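Local coordinates for LPG0439 HIT-related domain-containing protein (Legionella pneumophila subsp. pneumophila, PDB 5L0L), which is of unknown function but carries a HIT-related domain, a fold whose relatives are mostly nucleotide hydrolases and transferases, so it may bind a phosphate-bearing ligand, at residues N42-R47 / A171-E176; N33-S38 / V73-G78; I96-Q101 / H130-G135. All coordinates share one frame; numbering follows the deposited sequence. Where two conformers were deposited one is given.

Contact 1: N42-R47 / A171-E176; sequences NPTDCR and AIKWNE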
loop_
_atom_site.group_PDB
_atom_site.type_symbol
_atom_site.label_atom_id
_atom_site.label_comp_id
_atom_site.label_asym_id
_atom_site.label_seq_id
_atom_site.Cartn_x
_atom_site.Cartn_y
_atom_site.Cartn_z
ATOM N N ASN A 42 -11.731 0.870 -10.865
ATOM C CA ASN A 42 -11.602 2.318 -10.946
ATOM C C ASN A 42 -12.371 2.838 -12.169
ATOM O O ASN A 42 -12.041 2.448 -13.291
ATOM C CB ASN A 42 -10.130 2.713 -11.010
ATOM C CG ASN A 42 -9.934 4.205 -10.858
ATOM O OD1 ASN A 42 -10.543 4.994 -11.595
ATOM N ND2 ASN A 42 -9.087 4.608 -9.928
ATOM N N PRO A 43 -13.387 3.699 -11.968
ATOM C CA PRO A 43 -14.211 4.098 -13.116
ATOM C C PRO A 43 -13.512 4.989 -14.126
ATOM O O PRO A 43 -13.990 5.068 -15.255
ATOM C CB PRO A 43 -15.387 4.881 -12.503
ATOM C CG PRO A 43 -15.099 5.020 -11.062
ATOM C CD PRO A 43 -13.935 4.169 -10.672
ATOM N N THR A 44 -12.409 5.620 -13.738
ATOM C CA THR A 44 -11.718 6.568 -14.629
ATOM C C THR A 44 -10.380 6.120 -15.190
ATOM O O THR A 44 -9.827 6.827 -16.022
ATOM C CB THR A 44 -11.538 7.930 -13.937
ATOM O OG1 THR A 44 -10.691 7.802 -12.793
ATOM C CG2 THR A 44 -12.865 8.470 -13.518
ATOM N N ASP A 45 -9.881 4.950 -14.791
ATOM C CA ASP A 45 -8.598 4.482 -15.252
ATOM C C ASP A 45 -8.591 2.952 -15.267
ATOM O O ASP A 45 -8.610 2.322 -14.215
ATOM C CB ASP A 45 -7.491 5.015 -14.329
ATOM C CG ASP A 45 -6.091 4.769 -14.885
ATOM O OD1 ASP A 45 -5.932 4.389 -16.077
ATOM O OD2 ASP A 45 -5.130 4.982 -14.112
ATOM N N CYS A 46 -8.539 2.383 -16.478
ATOM C CA CYS A 46 -8.523 0.937 -16.671
ATOM C C CYS A 46 -7.149 0.336 -16.654
ATOM O O CYS A 46 -7.023 -0.894 -16.616
ATOM C CB CYS A 46 -9.209 0.552 -17.996
ATOM S SG CYS A 46 -8.398 1.095 -19.504
ATOM N N ARG A 47 -6.097 1.167 -16.658
ATOM C CA ARG A 47 -4.735 0.627 -16.691
ATOM C C ARG A 47 -4.465 -0.284 -15.484
ATOM O O ARG A 47 -4.832 0.046 -14.339
ATOM C CB ARG A 47 -3.689 1.726 -16.698
ATOM C CG ARG A 47 -3.784 2.657 -17.911
ATOM C CD ARG A 47 -2.786 3.783 -17.828
ATOM N NE ARG A 47 -3.002 4.542 -16.598
ATOM C CZ ARG A 47 -2.054 5.098 -15.847
ATOM N NH1 ARG A 47 -0.777 5.067 -16.199
ATOM N NH2 ARG A 47 -2.400 5.721 -14.748
ATOM N N ALA A 171 -4.479 8.695 -17.281
ATOM C CA ALA A 171 -5.532 7.710 -17.072
ATOM C C ALA A 171 -6.157 7.354 -18.414
ATOM O O ALA A 171 -6.260 8.212 -19.301
ATOM C CB ALA A 171 -6.584 8.270 -16.142
ATOM N N ILE A 172 -6.591 6.104 -18.548
ATOM C CA ILE A 172 -7.298 5.631 -19.732
ATOM C C ILE A 172 -8.725 5.234 -19.347
ATOM O O ILE A 172 -8.923 4.309 -18.546
ATOM C CB ILE A 172 -6.579 4.451 -20.412
ATOM C CG1 ILE A 172 -5.198 4.953 -20.873
ATOM C CG2 ILE A 172 -7.407 3.918 -21.592
ATOM C CD1 ILE A 172 -4.333 3.910 -21.483
ATOM N N LYS A 173 -9.704 5.909 -19.964
ATOM C CA LYS A 173 -11.109 5.651 -19.674
ATOM C C LYS A 173 -11.493 4.261 -20.157
ATOM O O LYS A 173 -10.901 3.735 -21.102
ATOM C CB LYS A 173 -12.028 6.677 -20.370
ATOM C CG LYS A 173 -11.827 8.085 -19.864
ATOM C CD LYS A 173 -12.862 8.543 -18.828
ATOM C CE LYS A 173 -12.828 10.059 -18.642
ATOM N NZ LYS A 173 -12.628 10.398 -17.193
ATOM N N TRP A 174 -12.452 3.657 -19.480
ATOM C CA TRP A 174 -12.913 2.305 -19.834
ATOM C C TRP A 174 -13.721 2.276 -21.134
ATOM O O TRP A 174 -14.672 3.040 -21.296
ATOM C CB TRP A 174 -13.810 1.721 -18.713
ATOM C CG TRP A 174 -13.098 1.066 -17.646
ATOM C CD1 TRP A 174 -12.908 1.535 -16.383
ATOM C CD2 TRP A 174 -12.472 -0.217 -17.696
ATOM N NE1 TRP A 174 -12.162 0.641 -15.651
ATOM C CE2 TRP A 174 -11.895 -0.452 -16.428
ATOM C CE3 TRP A 174 -12.318 -1.188 -18.699
ATOM C CZ2 TRP A 174 -11.195 -1.631 -16.129
ATOM C CZ3 TRP A 174 -11.628 -2.329 -18.404
ATOM C CH2 TRP A 174 -11.076 -2.556 -17.133
ATOM N N ASN A 175 -13.373 1.379 -22.041
ATOM C CA ASN A 175 -14.313 0.907 -23.063
ATOM C C ASN A 175 -15.406 0.095 -22.310
ATOM O O ASN A 175 -15.069 -0.715 -21.416
ATOM C CB ASN A 175 -13.548 0.013 -24.051
ATOM C CG ASN A 175 -14.451 -0.762 -24.994
ATOM O OD1 ASN A 175 -14.968 -1.848 -24.653
ATOM N ND2 ASN A 175 -14.649 -0.214 -26.194
ATOM N N GLU A 176 -16.661 0.223 -22.767
ATOM C CA GLU A 176 -17.838 -0.420 -22.119
ATOM C C GLU A 176 -17.772 -1.956 -22.119
ATOM O O GLU A 176 -17.968 -2.556 -21.055
ATOM C CB GLU A 176 -19.187 0.064 -22.721
ATOM C CG GLU A 176 -20.418 -0.315 -21.871
ATOM C CD GLU A 176 -21.790 0.009 -22.485
ATOM O OE1 GLU A 176 -21.897 0.910 -23.359
ATOM O OE2 GLU A 176 -22.805 -0.644 -22.081
HETATM O O HOH W 1 -13.837 5.433 -17.832
HETATM O O HOH W 2 -10.102 9.273 -16.921
HETATM O O HOH W 3 -9.870 -0.181 -13.619
#

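Contact 2: N33-S38 / V73-G78; sequences NKYHYS and VSEQRG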
loop_
_atom_site.group_PDB
_atom_site.type_symbol
_atom_site.label_atom_id
_atom_site.label_comp_id
_atom_site.label_asym_id
_atom_site.label_seq_id
_atom_site.Cartn_x
_atom_site.Cartn_y
_atom_site.Cartn_z
ATOM N N ASN A 33 -17.366 -9.029 11.301
ATOM C CA ASN A 33 -18.789 -8.722 11.396
ATOM C C ASN A 33 -19.185 -7.272 11.723
ATOM O O ASN A 33 -20.253 -7.019 12.281
ATOM C CB ASN A 33 -19.456 -9.716 12.381
ATOM C CG ASN A 33 -20.821 -10.163 11.907
ATOM O OD1 ASN A 33 -21.028 -10.434 10.709
ATOM N ND2 ASN A 33 -21.773 -10.260 12.839
ATOM N N LYS A 34 -18.355 -6.320 11.333
ATOM C CA LYS A 34 -18.502 -4.953 11.777
ATOM C C LYS A 34 -18.077 -3.891 10.753
ATOM O O LYS A 34 -18.783 -2.902 10.565
ATOM C CB LYS A 34 -17.701 -4.771 13.065
ATOM C CG LYS A 34 -17.994 -3.465 13.778
ATOM C CD LYS A 34 -17.275 -3.338 15.119
ATOM C CE LYS A 34 -17.193 -1.871 15.530
ATOM N NZ LYS A 34 -16.484 -1.684 16.824
ATOM N N TYR A 35 -16.904 -4.062 10.146
ATOM C CA TYR A 35 -16.361 -3.026 9.249
ATOM C C TYR A 35 -16.651 -3.406 7.804
ATOM O O TYR A 35 -16.309 -4.518 7.379
ATOM C CB TYR A 35 -14.872 -2.835 9.495
ATOM C CG TYR A 35 -14.566 -2.429 10.923
ATOM C CD1 TYR A 35 -14.701 -1.102 11.346
ATOM C CD2 TYR A 35 -14.183 -3.385 11.869
ATOM C CE1 TYR A 35 -14.437 -0.733 12.671
ATOM C CE2 TYR A 35 -13.913 -3.025 13.195
ATOM C CZ TYR A 35 -14.047 -1.706 13.590
ATOM O OH TYR A 35 -13.786 -1.375 14.906
ATOM N N HIS A 36 -17.310 -2.507 7.081
ATOM C CA HIS A 36 -17.788 -2.791 5.713
ATOM C C HIS A 36 -16.922 -2.044 4.692
ATOM O O HIS A 36 -16.697 -0.831 4.844
ATOM C CB HIS A 36 -19.224 -2.313 5.539
ATOM C CG HIS A 36 -20.167 -2.849 6.566
ATOM N ND1 HIS A 36 -20.490 -4.186 6.648
ATOM C CD2 HIS A 36 -20.842 -2.231 7.570
ATOM C CE1 HIS A 36 -21.323 -4.370 7.667
ATOM N NE2 HIS A 36 -21.551 -3.202 8.237
ATOM N N TYR A 37 -16.500 -2.748 3.650
ATOM C CA TYR A 37 -15.617 -2.208 2.592
ATOM C C TYR A 37 -16.166 -2.534 1.205
ATOM O O TYR A 37 -16.754 -3.603 1.021
ATOM C CB TYR A 37 -14.206 -2.806 2.726
ATOM C CG TYR A 37 -13.565 -2.517 4.062
ATOM C CD1 TYR A 37 -13.815 -3.334 5.155
ATOM C CD2 TYR A 37 -12.748 -1.405 4.241
ATOM C CE1 TYR A 37 -13.253 -3.079 6.398
ATOM C CE2 TYR A 37 -12.187 -1.131 5.488
ATOM C CZ TYR A 37 -12.467 -1.959 6.567
ATOM O OH TYR A 37 -11.922 -1.683 7.796
ATOM N N SER A 38 -16.025 -1.615 0.250
ATOM C CA SER A 38 -16.357 -1.854 -1.147
ATOM C C SER A 38 -15.099 -2.082 -1.970
ATOM O O SER A 38 -14.052 -1.516 -1.671
ATOM C CB SER A 38 -17.138 -0.693 -1.762
ATOM O OG SER A 38 -16.380 0.474 -1.814
ATOM N N VAL A 73 -7.259 2.238 14.272
ATOM C CA VAL A 73 -6.447 1.099 13.882
ATOM C C VAL A 73 -7.304 -0.074 13.364
ATOM O O VAL A 73 -6.892 -0.741 12.411
ATOM C CB VAL A 73 -5.469 0.662 14.987
ATOM C CG1 VAL A 73 -6.185 0.073 16.198
ATOM C CG2 VAL A 73 -4.469 -0.330 14.437
ATOM N N SER A 74 -8.483 -0.322 13.949
ATOM C CA SER A 74 -9.345 -1.400 13.420
ATOM C C SER A 74 -9.806 -1.130 11.982
ATOM O O SER A 74 -9.889 -2.061 11.179
ATOM C CB SER A 74 -10.598 -1.597 14.245
ATOM O OG SER A 74 -10.231 -1.735 15.599
ATOM N N GLU A 75 -10.143 0.120 11.703
ATOM C CA GLU A 75 -10.582 0.517 10.363
ATOM C C GLU A 75 -9.460 0.326 9.351
ATOM O O GLU A 75 -9.675 -0.244 8.273
ATOM C CB GLU A 75 -11.117 1.972 10.376
ATOM C CG GLU A 75 -12.443 2.102 11.138
ATOM C CD GLU A 75 -12.888 3.520 11.465
ATOM O OE1 GLU A 75 -12.057 4.459 11.506
ATOM O OE2 GLU A 75 -14.102 3.696 11.671
ATOM N N GLN A 76 -8.267 0.797 9.698
ATOM C CA GLN A 76 -7.095 0.608 8.844
ATOM C C GLN A 76 -6.747 -0.868 8.664
ATOM O O GLN A 76 -6.413 -1.343 7.554
ATOM C CB GLN A 76 -5.898 1.391 9.410
ATOM C CG GLN A 76 -4.600 1.196 8.617
ATOM C CD GLN A 76 -4.629 1.947 7.289
ATOM O OE1 GLN A 76 -4.829 1.352 6.183
ATOM N NE2 GLN A 76 -4.484 3.228 7.370
ATOM N N ARG A 77 -6.799 -1.610 9.768
ATOM C CA ARG A 77 -6.480 -3.014 9.715
ATOM C C ARG A 77 -7.432 -3.776 8.783
ATOM O O ARG A 77 -7.005 -4.656 8.037
ATOM C CB ARG A 77 -6.520 -3.633 11.111
ATOM C CG ARG A 77 -5.821 -4.964 11.122
ATOM C CD ARG A 77 -6.086 -5.722 12.387
ATOM N NE ARG A 77 -5.254 -6.918 12.382
ATOM C CZ ARG A 77 -5.341 -7.874 13.286
ATOM N NH1 ARG A 77 -4.516 -8.920 13.207
ATOM N NH2 ARG A 77 -6.228 -7.777 14.256
ATOM N N GLY A 78 -8.713 -3.446 8.862
ATOM C CA GLY A 78 -9.727 -4.079 8.014
ATOM C C GLY A 78 -9.489 -3.770 6.532
ATOM O O GLY A 78 -9.610 -4.656 5.711
#

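Contact 3: I96-Q101 / H130-G135; sequences IVQFSQ and HMWGRG. With SO4 (sulfate ion), chain C.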
loop_
_atom_site.group_PDB
_atom_site.type_symbol
_atom_site.label_atom_id
_atom_site.label_comp_id
_atom_site.label_asym_id
_atom_site.label_seq_id
_atom_site.Cartn_x
_atom_site.Cartn_y
_atom_site.Cartn_z
ATOM N N ILE A 96 1.760 -9.306 -11.356
ATOM C CA ILE A 96 2.484 -8.804 -10.183
ATOM C C ILE A 96 1.521 -7.838 -9.489
ATOM O O ILE A 96 0.951 -6.981 -10.147
ATOM C CB ILE A 96 3.723 -8.011 -10.616
ATOM C CG1 ILE A 96 4.759 -8.938 -11.214
ATOM C CG2 ILE A 96 4.284 -7.195 -9.436
ATOM C CD1 ILE A 96 5.830 -8.178 -11.993
ATOM N N VAL A 97 1.336 -7.936 -8.189
ATOM C CA VAL A 97 0.388 -7.024 -7.539
ATOM C C VAL A 97 1.147 -5.829 -6.981
ATOM O O VAL A 97 2.257 -5.982 -6.453
ATOM C CB VAL A 97 -0.459 -7.718 -6.453
ATOM C CG1 VAL A 97 0.332 -7.980 -5.227
ATOM C CG2 VAL A 97 -1.672 -6.870 -6.104
ATOM N N GLN A 98 0.564 -4.651 -7.131
ATOM C CA GLN A 98 1.035 -3.425 -6.485
ATOM C C GLN A 98 -0.154 -2.725 -5.853
ATOM O O GLN A 98 -1.310 -2.868 -6.309
ATOM C CB GLN A 98 1.731 -2.492 -7.483
ATOM C CG GLN A 98 2.986 -3.135 -8.070
ATOM C CD GLN A 98 3.804 -2.200 -8.943
ATOM O OE1 GLN A 98 3.283 -1.267 -9.571
ATOM N NE2 GLN A 98 5.101 -2.455 -8.988
ATOM N N PHE A 99 0.090 -1.977 -4.781
ATOM C CA PHE A 99 -0.964 -1.183 -4.175
ATOM C C PHE A 99 -0.423 0.041 -3.444
ATOM O O PHE A 99 0.752 0.043 -3.017
ATOM C CB PHE A 99 -1.899 -2.028 -3.239
ATOM C CG PHE A 99 -1.207 -2.760 -2.119
ATOM C CD1 PHE A 99 -0.952 -2.134 -0.901
ATOM C CD2 PHE A 99 -0.848 -4.088 -2.260
ATOM C CE1 PHE A 99 -0.331 -2.808 0.123
ATOM C CE2 PHE A 99 -0.225 -4.777 -1.230
ATOM C CZ PHE A 99 0.038 -4.129 -0.046
ATOM N N SER A 100 -1.275 1.058 -3.305
ATOM C CA SER A 100 -0.899 2.299 -2.614
ATOM C C SER A 100 -2.095 2.882 -1.877
ATOM O O SER A 100 -3.198 2.984 -2.454
ATOM C CB SER A 100 -0.397 3.376 -3.584
ATOM O OG SER A 100 0.786 3.053 -4.297
ATOM N N GLN A 101 -1.878 3.283 -0.621
ATOM C CA GLN A 101 -2.795 4.172 0.103
ATOM C C GLN A 101 -2.198 5.575 0.085
ATOM O O GLN A 101 -1.080 5.815 0.602
ATOM C CB GLN A 101 -2.981 3.707 1.536
ATOM C CG GLN A 101 -3.855 4.667 2.372
ATOM C CD GLN A 101 -4.224 4.105 3.720
ATOM O OE1 GLN A 101 -3.950 4.751 4.770
ATOM N NE2 GLN A 101 -4.679 2.920 3.745
ATOM N N HIS A 130 -5.611 1.898 -3.515
ATOM C CA HIS A 130 -5.613 1.529 -4.939
ATOM C C HIS A 130 -4.789 0.270 -5.078
ATOM O O HIS A 130 -3.765 0.129 -4.429
ATOM C CB HIS A 130 -4.938 2.619 -5.769
ATOM C CG HIS A 130 -5.570 3.952 -5.610
ATOM N ND1 HIS A 130 -6.695 4.312 -6.307
ATOM C CD2 HIS A 130 -5.289 4.978 -4.769
ATOM C CE1 HIS A 130 -7.080 5.518 -5.908
ATOM N NE2 HIS A 130 -6.213 5.960 -5.011
HETATM N N MSE A 131 -5.210 -0.617 -5.966
HETATM C CA MSE A 131 -4.459 -1.849 -6.251
HETATM C C MSE A 131 -4.540 -2.108 -7.756
HETATM O O MSE A 131 -5.545 -1.745 -8.412
HETATM C CB MSE A 131 -5.033 -3.011 -5.433
HETATM C CG MSE A 131 -4.279 -4.290 -5.674
HETATM SE SE MSE A 131 -4.933 -5.784 -4.545
HETATM C CE MSE A 131 -4.501 -5.030 -2.796
ATOM N N TRP A 132 -3.473 -2.660 -8.322
ATOM C CA TRP A 132 -3.424 -2.918 -9.764
ATOM C C TRP A 132 -2.400 -3.994 -10.035
ATOM O O TRP A 132 -1.682 -4.442 -9.105
ATOM C CB TRP A 132 -3.090 -1.620 -10.539
ATOM C CG TRP A 132 -1.759 -1.065 -10.151
ATOM C CD1 TRP A 132 -0.573 -1.249 -10.802
ATOM C CD2 TRP A 132 -1.461 -0.244 -9.005
ATOM N NE1 TRP A 132 0.450 -0.628 -10.116
ATOM C CE2 TRP A 132 -0.067 0.005 -9.022
ATOM C CE3 TRP A 132 -2.229 0.300 -7.964
ATOM C CZ2 TRP A 132 0.575 0.786 -8.057
ATOM C CZ3 TRP A 132 -1.583 1.025 -6.978
ATOM C CH2 TRP A 132 -0.200 1.259 -7.021
ATOM N N GLY A 133 -2.363 -4.442 -11.276
ATOM C CA GLY A 133 -1.435 -5.515 -11.702
ATOM C C GLY A 133 -0.393 -4.993 -12.682
ATOM O O GLY A 133 -0.662 -4.042 -13.459
ATOM N N ARG A 134 0.785 -5.623 -12.650
ATOM C CA ARG A 134 1.865 -5.382 -13.586
ATOM C C ARG A 134 2.202 -6.645 -14.385
ATOM O O ARG A 134 2.137 -7.780 -13.892
ATOM C CB ARG A 134 3.133 -4.849 -12.872
ATOM C CG ARG A 134 2.899 -3.636 -11.971
ATOM C CD ARG A 134 2.411 -2.407 -12.758
ATOM N NE ARG A 134 3.390 -1.950 -13.737
ATOM C CZ ARG A 134 4.460 -1.200 -13.440
ATOM N NH1 ARG A 134 5.286 -0.876 -14.403
ATOM N NH2 ARG A 134 4.708 -0.760 -12.196
ATOM N N GLY A 135 2.649 -6.410 -15.595
ATOM C CA GLY A 135 2.997 -7.465 -16.521
ATOM C C GLY A 135 3.157 -6.911 -17.922
ATOM O O GLY A 135 3.475 -5.732 -18.068
HETATM S S SO4 C . -6.189 9.306 -4.204
HETATM O O1 SO4 C . -7.615 8.909 -4.388
HETATM O O2 SO4 C . -6.308 10.673 -3.710
HETATM O O3 SO4 C . -5.748 8.270 -3.279
HETATM O O4 SO4 C . -5.806 9.194 -5.619
#

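Contact 1: N42-R47 / A171-E176
Cys46 and Ile172 join two irregular loops through one backbone hydrogen bond, Cys46 N to Ile172 O at 2.9 Å. Beside it, the carboxylate of Asp45, with CG anti to the backbone N (chi1 -170°), substitutes for a second backbone acceptor: Ile172 N meets OD1 at 3.1 Å from above the carboxylate plane. That oxygen also takes Arg47 N, forming an Asx turn, and Arg47 NE on its syn lone pair. Arg47 grips the carboxylate side-on, with NH2 reaching OD2 at 2.9 Å. An acid suits this place because it can collect so many donors; OD2 has a further partner in Arg50, and Arg47 NH2 also binds Asp157 O.

Trp174 supplies both an edge and a face. Its NE1 reaches Asn42 O at 3.0 Å in the ring plane, although the N-H points off line (133°). Over the ring, Cys46 CB sits 3.3 Å from the centroid of the six-membered ring, a close CH-pi contact that the small side chain of cysteine permits. Water 1 bridges Pro43 O and Trp174 N. The 42-47 loop links strands 35-41 and 51-58, while Trp174 also packs on Leu179 and Cys182 of helix 176-194.

Contact 2: N33-S38 / V73-G78
Tyr37 reaches from its strand to the helix backbone, where its hydroxyl donates the one hydrogen bond between the segments. OH lies 2.7 Å from Glu75 O, in the carbonyl plane and on a lone pair, with a C=O...donor angle of 123°. This approach from the side of the carbonyl is one a helical C=O can accept while still pointing along its helix. Tyrosine suits the site because its rigid ring spans the gap and ends in a donor.

The remaining contacts between the segments are van der Waals packing. Gly78 has no side chain, and the Tyr37 hydroxyl comes down on its backbone, with OH 3.3 Å from Gly78 CA; Gly78 O stands over one ring face, offset toward the rim. Tyr35, two residues earlier on the same side of the strand, sets its OH 3.3 Å from Ser74 CB. Its CE1 meets Glu75 CG at 3.8 Å, and the Glu75 carboxylate stands nearly upright to the ring, the planes 83° apart.

The arrangement is a helix laid on a beta-sheet, a layering found in HIT-like domains. Strand 35-38 and helix 73-78 run 40° apart, with axes 9.1 Å apart at closest. At the start of the strand, Lys34 and Tyr35 both face Val31, a classic beta bulge.

The polar ends find partners beyond the two segments. Glu75 OE2 accepts from Tyr55 OH and forms a salt bridge with Arg69, whereas Ser74 OG hydrogen-bonds Glu202 of the second subunit.

Contact 3: I96-Q101 / H130-G135
Trp132 turns its indole across to Gln98 by placing CG between its own backbone N and carbonyl carbon (chi1 61°), which brings the ring face beneath Gln98 CB, 3.4 Å from Trp132 CE2. Gln98, with CG anti to its carbonyl carbon (chi1 -63°) and an extended chain, carries its amide to the NE1 edge, almost perpendicular to the ring. Arg134 curls back at chi2 and chi3 to reach the same amide. Gln98 OE1 thus accepts two bonds, from Trp132 NE1 at 3.0 Å on a lone pair and from Arg134 NH2 at 3.0 Å, tilted from the carbonyl plane. Glutamine fits because its NE2 can meanwhile donate to Leu102 O of the second subunit; Arg134 NH1 binds Leu154 O.

At the indole edge Ser100 OG lies 3.4 Å from Trp132 CH2, and it hydrogen-bonds Ser100 of the second subunit. The opposite sheet face is apolar: selenomethionine Met131 touches Val97 CG2 through CG at 3.7 Å, while its CE lies 3.8 Å from Phe99 CD2. Six backbone hydrogen bonds hold the strands antiparallel.

His130 points its NE2 at a sulfate, 2.9 Å from O3. The ion is also held by His128 NE2 and by the backbone N of Gly103 and Asn105. His128, His130 and Trp132 at alternate positions resemble the HIT motif with its third histidine replaced, and the sulfate, probably from the crystallisation liquor, plausibly marks where a phosphate would sit, as in HIT relatives.

How the contacts relate
The three contacts are spread through one HIT-related domain. Contact 2 closes before contact 3 opens; contact 3 is nested inside the long loop closed by contact 1, whereas contacts 1 and 2 interleave. Contacts 1 and 2 lie on opposite sides of the chain's centre, about 27 Å between centres, yet strand 35-41 carries contact 2 and leads straight into the first loop of contact 1. Contact 3, about 15 Å from contact 1 and 20 Å from contact 2, uses strands 96-101 and 128-134 of the same six-stranded sheet. Gln76 OE1 and Gln101 NE2, 2.9 Å apart, probably hydrogen-bond contacts 2 and 3, both of which reach the second subunit, tying the fold to the dimer.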